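Local atomic coordinates of uncharacterized protein TCIL3000_10_9440 (Trypanosoma congolense, PDB entry 5KMX), a protein that is of unknown function but probably acts as a surface sensor of the insect-stage parasite, its membrane-anchored chain carrying a bilobed ectodomain. Residues Gly71-Val76 and Ser196-Arg201; Asp120-Lys125 and Gly131-Glu136. All blocks are in the same frame, centred on the assembly; numbering follows the deposited sequence.

Two contacts of one bilobed ectodomain illustrate how place in the fold sets chemistry. Contact 1 joins strands 72-79 and 197-204 in the interior, where every residue that touches is buried and every touching group is an aliphatic branch. Contact 2 lies farther from the centre of the chain and sets helix 116-128 against strand 132-135; its touching residues are partly or fully exposed, and aromatic rings, a guanidinium and a threonine methyl share the work. The centres are 31 Å apart and the nearest atoms about 16 Å, so neither bears on the other directly. Both nevertheless reach the same curved sheet, whose long strands 85-100 and 145-165 run between them.

Contact 1. Residues Gly71-Val76 and Ser196-Arg201; sequences GRLTVV and SSVNVR
L73 meets V198, and V75 meets V200, by aliphatic contact alone. In the first pair the two side chains reach toward each other tip to tip: a single methyl, CD2 of L73, comes to 4.1 Å from CG1 of V198 and lies almost as near to CB and CG2, so that it sits over the whole fork of the valine. The leucine is placed for this by a first torsion that sets CG anti to the backbone N (chi1 174°), sending the branch out across the gap. The second pair is looser, with CG2 of V75 4.4 Å from CG2 of V200.

The backbones keep well apart, 9.2 Å between CA of L73 and CA of V198. The main chains of L73 and V75 bond to T89 and R87 of the neighbouring strand 85-100, while strand 197-204 is paired with 53-63 and 145-165. Further apolar neighbours lie beside three of the four residues: L91 and L155 at L73, L62 at V75 and L64 at V198.

Two strands that are not sheet partners thus face each other through the inside of a curled or branched sheet. With nothing polar between them, the contact has no directional bond to fix its geometry and rests on van der Waals contact and on the burial of apolar surface.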
ATOM      1  N   GLY A  71       9.618 -14.235  10.025  1.00 60.11           N
ATOM      2  CA  GLY A  71       8.571 -13.230   9.965  1.00 58.77           C
ATOM      3  C   GLY A  71       8.697 -12.227   8.834  1.00 53.81           C
ATOM      4  O   GLY A  71       7.900 -11.290   8.753  1.00 57.89           O
ATOM      5  N   ARG A  72       9.689 -12.413   7.966  1.00 53.03           N
ATOM      6  CA  ARG A  72       9.887 -11.521   6.823  1.00 50.41           C
ATOM      7  C   ARG A  72       9.745 -12.241   5.486  1.00 52.13           C
ATOM      8  O   ARG A  72      10.237 -13.356   5.309  1.00 58.02           O
ATOM      9  CB  ARG A  72      11.259 -10.853   6.895  1.00 56.70           C
ATOM     10  CG  ARG A  72      11.302  -9.644   7.814  1.00 60.30           C
ATOM     11  CD  ARG A  72      11.813 -10.000   9.194  1.00 53.67           C
ATOM     12  NE  ARG A  72      13.260  -9.831   9.275  1.00 62.41           N
ATOM     13  CZ  ARG A  72      14.068 -10.562  10.037  1.00 68.24           C
ATOM     14  NH1 ARG A  72      15.370 -10.320  10.032  1.00 75.28           N
ATOM     15  NH2 ARG A  72      13.587 -11.537  10.798  1.00 68.42           N
ATOM     16  N   LEU A  73       9.073 -11.578   4.551  1.00 50.27           N
ATOM     17  CA  LEU A  73       8.860 -12.103   3.209  1.00 49.83           C
ATOM     18  C   LEU A  73       9.882 -11.526   2.238  1.00 47.38           C
ATOM     19  O   LEU A  73       9.898 -10.321   1.992  1.00 48.35           O
ATOM     20  CB  LEU A  73       7.441 -11.781   2.733  1.00 48.33           C
ATOM     21  CG  LEU A  73       7.088 -12.131   1.284  1.00 46.90           C
ATOM     22  CD1 LEU A  73       6.914 -13.631   1.113  1.00 55.05           C
ATOM     23  CD2 LEU A  73       5.840 -11.383   0.851  1.00 45.31           C
ATOM     24  N   THR A  74      10.733 -12.388   1.689  1.00 52.74           N
ATOM     25  CA  THR A  74      11.690 -11.971   0.670  1.00 47.98           C
ATOM     26  C   THR A  74      11.122 -12.234  -0.720  1.00 45.74           C
ATOM     27  O   THR A  74      10.715 -13.355  -1.030  1.00 47.61           O
ATOM     28  CB  THR A  74      13.036 -12.703   0.811  1.00 47.99           C
ATOM     29  OG1 THR A  74      13.533 -12.550   2.145  1.00 55.57           O
ATOM     30  CG2 THR A  74      14.054 -12.139  -0.173  1.00 44.88           C
ATOM     31  N   VAL A  75      11.102 -11.194  -1.549  1.00 42.06           N
ATOM     32  CA  VAL A  75      10.628 -11.306  -2.924  1.00 49.82           C
ATOM     33  C   VAL A  75      11.731 -10.906  -3.895  1.00 46.27           C
ATOM     34  O   VAL A  75      12.329  -9.839  -3.761  1.00 49.11           O
ATOM     35  CB  VAL A  75       9.390 -10.423  -3.176  1.00 43.37           C
ATOM     36  CG1 VAL A  75       8.958 -10.514  -4.637  1.00 42.92           C
ATOM     37  CG2 VAL A  75       8.247 -10.829  -2.253  1.00 44.86           C
ATOM     38  N   VAL A  76      11.985 -11.765  -4.876  1.00 43.37           N
ATOM     39  CA  VAL A  76      12.966 -11.483  -5.917  1.00 42.82           C
ATOM     40  C   VAL A  76      12.239 -11.057  -7.187  1.00 43.04           C
ATOM     41  O   VAL A  76      11.443 -11.816  -7.736  1.00 51.75           O
ATOM     42  CB  VAL A  76      13.854 -12.707  -6.209  1.00 54.45           C
ATOM     43  CG1 VAL A  76      14.986 -12.332  -7.145  1.00 51.91           C
ATOM     44  CG2 VAL A  76      14.412 -13.283  -4.913  1.00 46.99           C
ATOM     45  N   SER A 196      -2.989 -16.816   3.440  1.00 70.39           N
ATOM     46  CA  SER A 196      -2.006 -17.855   3.150  1.00 67.56           C
ATOM     47  C   SER A 196      -1.091 -17.454   1.996  1.00 62.04           C
ATOM     48  O   SER A 196      -0.062 -18.088   1.763  1.00 65.13           O
ATOM     49  CB  SER A 196      -2.708 -19.174   2.823  1.00 71.32           C
ATOM     50  OG  SER A 196      -3.680 -18.989   1.807  1.00 82.68           O
ATOM     51  N   SER A 197      -1.471 -16.399   1.280  1.00 56.65           N
ATOM     52  CA  SER A 197      -0.689 -15.913   0.151  1.00 60.87           C
ATOM     53  C   SER A 197      -0.676 -14.388   0.115  1.00 59.86           C
ATOM     54  O   SER A 197      -1.591 -13.737   0.625  1.00 57.13           O
ATOM     55  CB  SER A 197      -1.247 -16.463  -1.164  1.00 64.38           C
ATOM     56  OG  SER A 197      -2.495 -15.867  -1.475  1.00 65.95           O
ATOM     57  N   VAL A 198       0.371 -13.830  -0.486  1.00 59.43           N
ATOM     58  CA  VAL A 198       0.515 -12.386  -0.631  1.00 53.74           C
ATOM     59  C   VAL A 198       0.511 -11.995  -2.106  1.00 52.94           C
ATOM     60  O   VAL A 198       1.189 -12.617  -2.922  1.00 56.34           O
ATOM     61  CB  VAL A 198       1.815 -11.883   0.028  1.00 47.24           C
ATOM     62  CG1 VAL A 198       1.992 -10.387  -0.200  1.00 45.74           C
ATOM     63  CG2 VAL A 198       1.809 -12.199   1.517  1.00 49.64           C
ATOM     64  N   ASN A 199      -0.250 -10.956  -2.434  1.00 51.51           N
ATOM     65  CA  ASN A 199      -0.336 -10.461  -3.801  1.00 53.13           C
ATOM     66  C   ASN A 199       0.686  -9.356  -4.053  1.00 56.85           C
ATOM     67  O   ASN A 199       0.639  -8.302  -3.419  1.00 55.03           O
ATOM     68  CB  ASN A 199      -1.751  -9.956  -4.089  1.00 48.55           C
ATOM     69  CG  ASN A 199      -1.910  -9.441  -5.507  1.00 61.77           C
ATOM     70  OD1 ASN A 199      -2.237  -8.275  -5.720  1.00 63.31           O
ATOM     71  ND2 ASN A 199      -1.680 -10.311  -6.486  1.00 62.61           N
ATOM     72  N   VAL A 200       1.605  -9.603  -4.983  1.00 48.13           N
ATOM     73  CA  VAL A 200       2.673  -8.654  -5.284  1.00 46.56           C
ATOM     74  C   VAL A 200       2.366  -7.881  -6.561  1.00 48.49           C
ATOM     75  O   VAL A 200       1.865  -8.448  -7.530  1.00 52.60           O
ATOM     76  CB  VAL A 200       4.032  -9.368  -5.429  1.00 55.20           C
ATOM     77  CG1 VAL A 200       5.140  -8.360  -5.709  1.00 55.34           C
ATOM     78  CG2 VAL A 200       4.343 -10.168  -4.172  1.00 59.00           C
ATOM     79  N   ARG A 201       2.679  -6.588  -6.552  1.00 54.35           N
ATOM     80  CA  ARG A 201       2.421  -5.710  -7.689  1.00 55.82           C
ATOM     81  C   ARG A 201       3.589  -4.757  -7.924  1.00 49.25           C
ATOM     82  O   ARG A 201       4.146  -4.201  -6.977  1.00 53.87           O
ATOM     83  CB  ARG A 201       1.130  -4.918  -7.462  1.00 52.61           C
ATOM     84  CG  ARG A 201      -0.128  -5.771  -7.538  1.00 60.98           C
ATOM     85  CD  ARG A 201      -1.212  -5.310  -6.583  1.00 60.52           C
ATOM     86  NE  ARG A 201      -1.895  -4.100  -7.034  1.00 62.17           N
ATOM     87  CZ  ARG A 201      -3.201  -3.873  -6.890  1.00 63.61           C
ATOM     88  NH1 ARG A 201      -3.727  -2.740  -7.332  1.00 66.37           N
ATOM     89  NH2 ARG A 201      -3.988  -4.772  -6.311  1.00 64.54           N
TER

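Contact 2. Residues Asp120-Lys125 and Gly131-Glu136; sequences DEFRNK and GRYTTE
A helix laid against a short strand through side chains makes this contact, at the surface, its centre about 25 Å from the centre of the chain. Y133, on strand 132-135, is the hub: with CG anti to the backbone N and CB directed at the helix, it presents its ring to F122 and R123 of helix 116-128. The two short segments run roughly antiparallel, at 143°, with their axes 8.3 Å apart at the closest point.

R123 covers one face of the tyrosine. Its CG stands 3.7 Å from the centroid of the Y133 ring, 19° off the ring normal, a CH-pi contact. From there the chain runs extended to NE, which approaches CD2 of Y133 to 3.6 Å. CE2 of Y133 lies over one face of the guanidinium, but the two planes are 49° apart and do not stack flat. Beyond the tyrosine, NH1 of R123 comes to 3.3 Å from the methyl CG2 of T135.

F122 arrives at the ring's edge instead. Its CE1 lies 4.1 Å from CE1 of Y133, each atom near the plane of the other ring, so the meeting is rim to rim. The phenylalanine also touches Y99 and C149, of strands 85-100 and 145-165, and the C126-C149 disulfide fastens the same helix to the latter. The tyrosine hydroxyl is hydrogen-bonded to H119 NE2, tying the ring's far end to the helix.

The arrangement is a local helix-loop-strand unit: helix 116-128 turns back into strand 132-135, which pairs antiparallel with 145-165, and packs on all three strands.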
ATOM      1  N   ASP A 120     -15.716   3.335  25.175  1.00 97.42           N
ATOM      2  CA  ASP A 120     -15.373   2.031  25.737  1.00 96.13           C
ATOM      3  C   ASP A 120     -15.629   0.888  24.756  1.00 93.13           C
ATOM      4  O   ASP A 120     -15.069  -0.196  24.911  1.00 93.67           O
ATOM      5  CB  ASP A 120     -16.139   1.775  27.042  1.00 96.03           C
ATOM      6  CG  ASP A 120     -17.571   2.269  26.994  1.00101.53           C
ATOM      7  OD1 ASP A 120     -18.101   2.455  25.880  1.00104.08           O
ATOM      8  OD2 ASP A 120     -18.167   2.470  28.074  1.00106.00           O
ATOM      9  N   GLU A 121     -16.468   1.118  23.749  1.00 92.94           N
ATOM     10  CA  GLU A 121     -16.667   0.112  22.712  1.00 96.28           C
ATOM     11  C   GLU A 121     -15.446   0.113  21.796  1.00 89.54           C
ATOM     12  O   GLU A 121     -14.935  -0.947  21.434  1.00 85.81           O
ATOM     13  CB  GLU A 121     -17.957   0.365  21.923  1.00101.37           C
ATOM     14  CG  GLU A 121     -17.983   1.651  21.117  1.00100.24           C
ATOM     15  CD  GLU A 121     -19.324   1.887  20.447  1.00 99.96           C
ATOM     16  OE1 GLU A 121     -20.328   2.063  21.170  1.00103.96           O
ATOM     17  OE2 GLU A 121     -19.376   1.890  19.200  1.00 99.38           O
ATOM     18  N   PHE A 122     -14.977   1.307  21.441  1.00 85.42           N
ATOM     19  CA  PHE A 122     -13.716   1.459  20.720  1.00 79.62           C
ATOM     20  C   PHE A 122     -12.619   0.742  21.494  1.00 79.35           C
ATOM     21  O   PHE A 122     -11.761   0.075  20.914  1.00 74.90           O
ATOM     22  CB  PHE A 122     -13.366   2.942  20.538  1.00 74.45           C
ATOM     23  CG  PHE A 122     -12.034   3.182  19.873  1.00 70.54           C
ATOM     24  CD1 PHE A 122     -10.853   3.093  20.596  1.00 73.08           C
ATOM     25  CD2 PHE A 122     -11.966   3.517  18.530  1.00 68.55           C
ATOM     26  CE1 PHE A 122      -9.632   3.315  19.988  1.00 67.62           C
ATOM     27  CE2 PHE A 122     -10.746   3.744  17.920  1.00 62.39           C
ATOM     28  CZ  PHE A 122      -9.578   3.644  18.650  1.00 58.59           C
ATOM     29  N   ARG A 123     -12.664   0.886  22.815  1.00 79.42           N
ATOM     30  CA  ARG A 123     -11.728   0.216  23.704  1.00 80.61           C
ATOM     31  C   ARG A 123     -11.889  -1.294  23.594  1.00 84.52           C
ATOM     32  O   ARG A 123     -10.909  -2.032  23.492  1.00 78.44           O
ATOM     33  CB  ARG A 123     -11.954   0.659  25.149  1.00 85.61           C
ATOM     34  CG  ARG A 123     -10.763   0.452  26.062  1.00 85.73           C
ATOM     35  CD  ARG A 123     -11.172   0.569  27.523  1.00 92.88           C
ATOM     36  NE  ARG A 123     -10.038   0.901  28.389  1.00 98.27           N
ATOM     37  CZ  ARG A 123     -10.006   1.913  29.256  1.00 90.55           C
ATOM     38  NH1 ARG A 123      -8.917   2.113  29.985  1.00 81.57           N
ATOM     39  NH2 ARG A 123     -11.046   2.728  29.408  1.00 85.26           N
ATOM     40  N   ASN A 124     -13.141  -1.741  23.603  1.00 89.42           N
ATOM     41  CA  ASN A 124     -13.453  -3.163  23.559  1.00 91.12           C
ATOM     42  C   ASN A 124     -13.089  -3.780  22.210  1.00 82.16           C
ATOM     43  O   ASN A 124     -12.531  -4.873  22.162  1.00 70.65           O
ATOM     44  CB  ASN A 124     -14.940  -3.398  23.860  1.00 96.14           C
ATOM     45  CG  ASN A 124     -15.293  -3.178  25.326  1.00110.23           C
ATOM     46  OD1 ASN A 124     -14.548  -3.567  26.227  1.00118.36           O
ATOM     47  ND2 ASN A 124     -16.446  -2.558  25.566  1.00112.68           N
ATOM     48  N   LYS A 125     -13.405  -3.084  21.117  1.00 85.70           N
ATOM     49  CA  LYS A 125     -13.035  -3.550  19.779  1.00 78.39           C
ATOM     50  C   LYS A 125     -11.536  -3.803  19.691  1.00 74.29           C
ATOM     51  O   LYS A 125     -11.103  -4.835  19.182  1.00 78.35           O
ATOM     52  CB  LYS A 125     -13.447  -2.541  18.697  1.00 82.79           C
ATOM     53  CG  LYS A 125     -14.814  -2.794  18.084  1.00 92.63           C
ATOM     54  CD  LYS A 125     -15.921  -2.229  18.949  1.00 97.71           C
ATOM     55  CE  LYS A 125     -17.285  -2.430  18.313  1.00101.77           C
ATOM     56  NZ  LYS A 125     -18.347  -1.680  19.036  1.00104.10           N
ATOM     57  N   GLY A 131      -5.915  -6.345  19.619  1.00 75.82           N
ATOM     58  CA  GLY A 131      -5.086  -5.169  19.823  1.00 72.85           C
ATOM     59  C   GLY A 131      -4.929  -4.791  21.285  1.00 74.30           C
ATOM     60  O   GLY A 131      -5.519  -5.423  22.162  1.00 78.07           O
ATOM     61  N   ARG A 132      -4.127  -3.759  21.540  1.00 71.50           N
ATOM     62  CA  ARG A 132      -3.930  -3.227  22.886  1.00 75.31           C
ATOM     63  C   ARG A 132      -4.321  -1.755  22.951  1.00 72.82           C
ATOM     64  O   ARG A 132      -3.975  -0.973  22.064  1.00 61.47           O
ATOM     65  CB  ARG A 132      -2.476  -3.396  23.331  1.00 77.39           C
ATOM     66  CG  ARG A 132      -2.138  -4.786  23.842  1.00 90.78           C
ATOM     67  CD  ARG A 132      -0.854  -4.772  24.658  1.00 94.19           C
ATOM     68  NE  ARG A 132       0.339  -4.652  23.815  1.00104.25           N
ATOM     69  CZ  ARG A 132       1.309  -5.561  23.725  1.00 95.48           C
ATOM     70  NH1 ARG A 132       2.342  -5.339  22.924  1.00 81.68           N
ATOM     71  NH2 ARG A 132       1.264  -6.692  24.425  1.00 96.73           N
ATOM     72  N   TYR A 133      -5.037  -1.387  24.010  1.00 78.13           N
ATOM     73  CA  TYR A 133      -5.498  -0.016  24.192  1.00 68.77           C
ATOM     74  C   TYR A 133      -4.655   0.726  25.227  1.00 63.58           C
ATOM     75  O   TYR A 133      -4.264   0.159  26.248  1.00 69.36           O
ATOM     76  CB  TYR A 133      -6.968   0.002  24.611  1.00 69.49           C
ATOM     77  CG  TYR A 133      -7.516   1.395  24.805  1.00 71.83           C
ATOM     78  CD1 TYR A 133      -7.979   2.135  23.725  1.00 72.91           C
ATOM     79  CD2 TYR A 133      -7.563   1.976  26.064  1.00 78.63           C
ATOM     80  CE1 TYR A 133      -8.478   3.412  23.895  1.00 70.97           C
ATOM     81  CE2 TYR A 133      -8.063   3.251  26.244  1.00 76.28           C
ATOM     82  CZ  TYR A 133      -8.520   3.963  25.157  1.00 70.09           C
ATOM     83  OH  TYR A 133      -9.015   5.235  25.329  1.00 74.27           O
ATOM     84  N   THR A 134      -4.384   1.998  24.948  1.00 66.37           N
ATOM     85  CA  THR A 134      -3.605   2.853  25.840  1.00 64.11           C
ATOM     86  C   THR A 134      -4.351   4.157  26.114  1.00 67.82           C
ATOM     87  O   THR A 134      -4.783   4.837  25.185  1.00 63.69           O
ATOM     88  CB  THR A 134      -2.222   3.174  25.241  1.00 62.49           C
ATOM     89  OG1 THR A 134      -1.486   1.960  25.052  1.00 66.48           O
ATOM     90  CG2 THR A 134      -1.435   4.103  26.157  1.00 66.63           C
ATOM     91  N   THR A 135      -4.493   4.501  27.392  1.00 66.39           N
ATOM     92  CA  THR A 135      -5.151   5.742  27.788  1.00 57.02           C
ATOM     93  C   THR A 135      -4.157   6.898  27.802  1.00 53.12           C
ATOM     94  O   THR A 135      -3.011   6.731  28.219  1.00 61.07           O
ATOM     95  CB  THR A 135      -5.799   5.620  29.184  1.00 58.39           C
ATOM     96  OG1 THR A 135      -4.814   5.210  30.139  1.00 68.70           O
ATOM     97  CG2 THR A 135      -6.934   4.609  29.164  1.00 64.86           C
ATOM     98  N   GLU A 136      -4.603   8.068  27.350  1.00 51.35           N
ATOM     99  CA  GLU A 136      -3.765   9.266  27.333  1.00 55.25           C
ATOM    100  C   GLU A 136      -4.360  10.387  28.182  1.00 59.22           C
ATOM    101  O   GLU A 136      -3.718  11.417  28.401  1.00 72.09           O
ATOM    102  CB  GLU A 136      -3.559   9.755  25.897  1.00 50.16           C
ATOM    103  CG  GLU A 136      -2.700   8.832  25.042  1.00 60.34           C
ATOM    104  CD  GLU A 136      -1.300   8.651  25.597  1.00 49.18           C
ATOM    105  OE1 GLU A 136      -0.787   9.589  26.242  1.00 55.15           O
ATOM    106  OE2 GLU A 136      -0.711   7.571  25.385  1.00 65.12           O
TER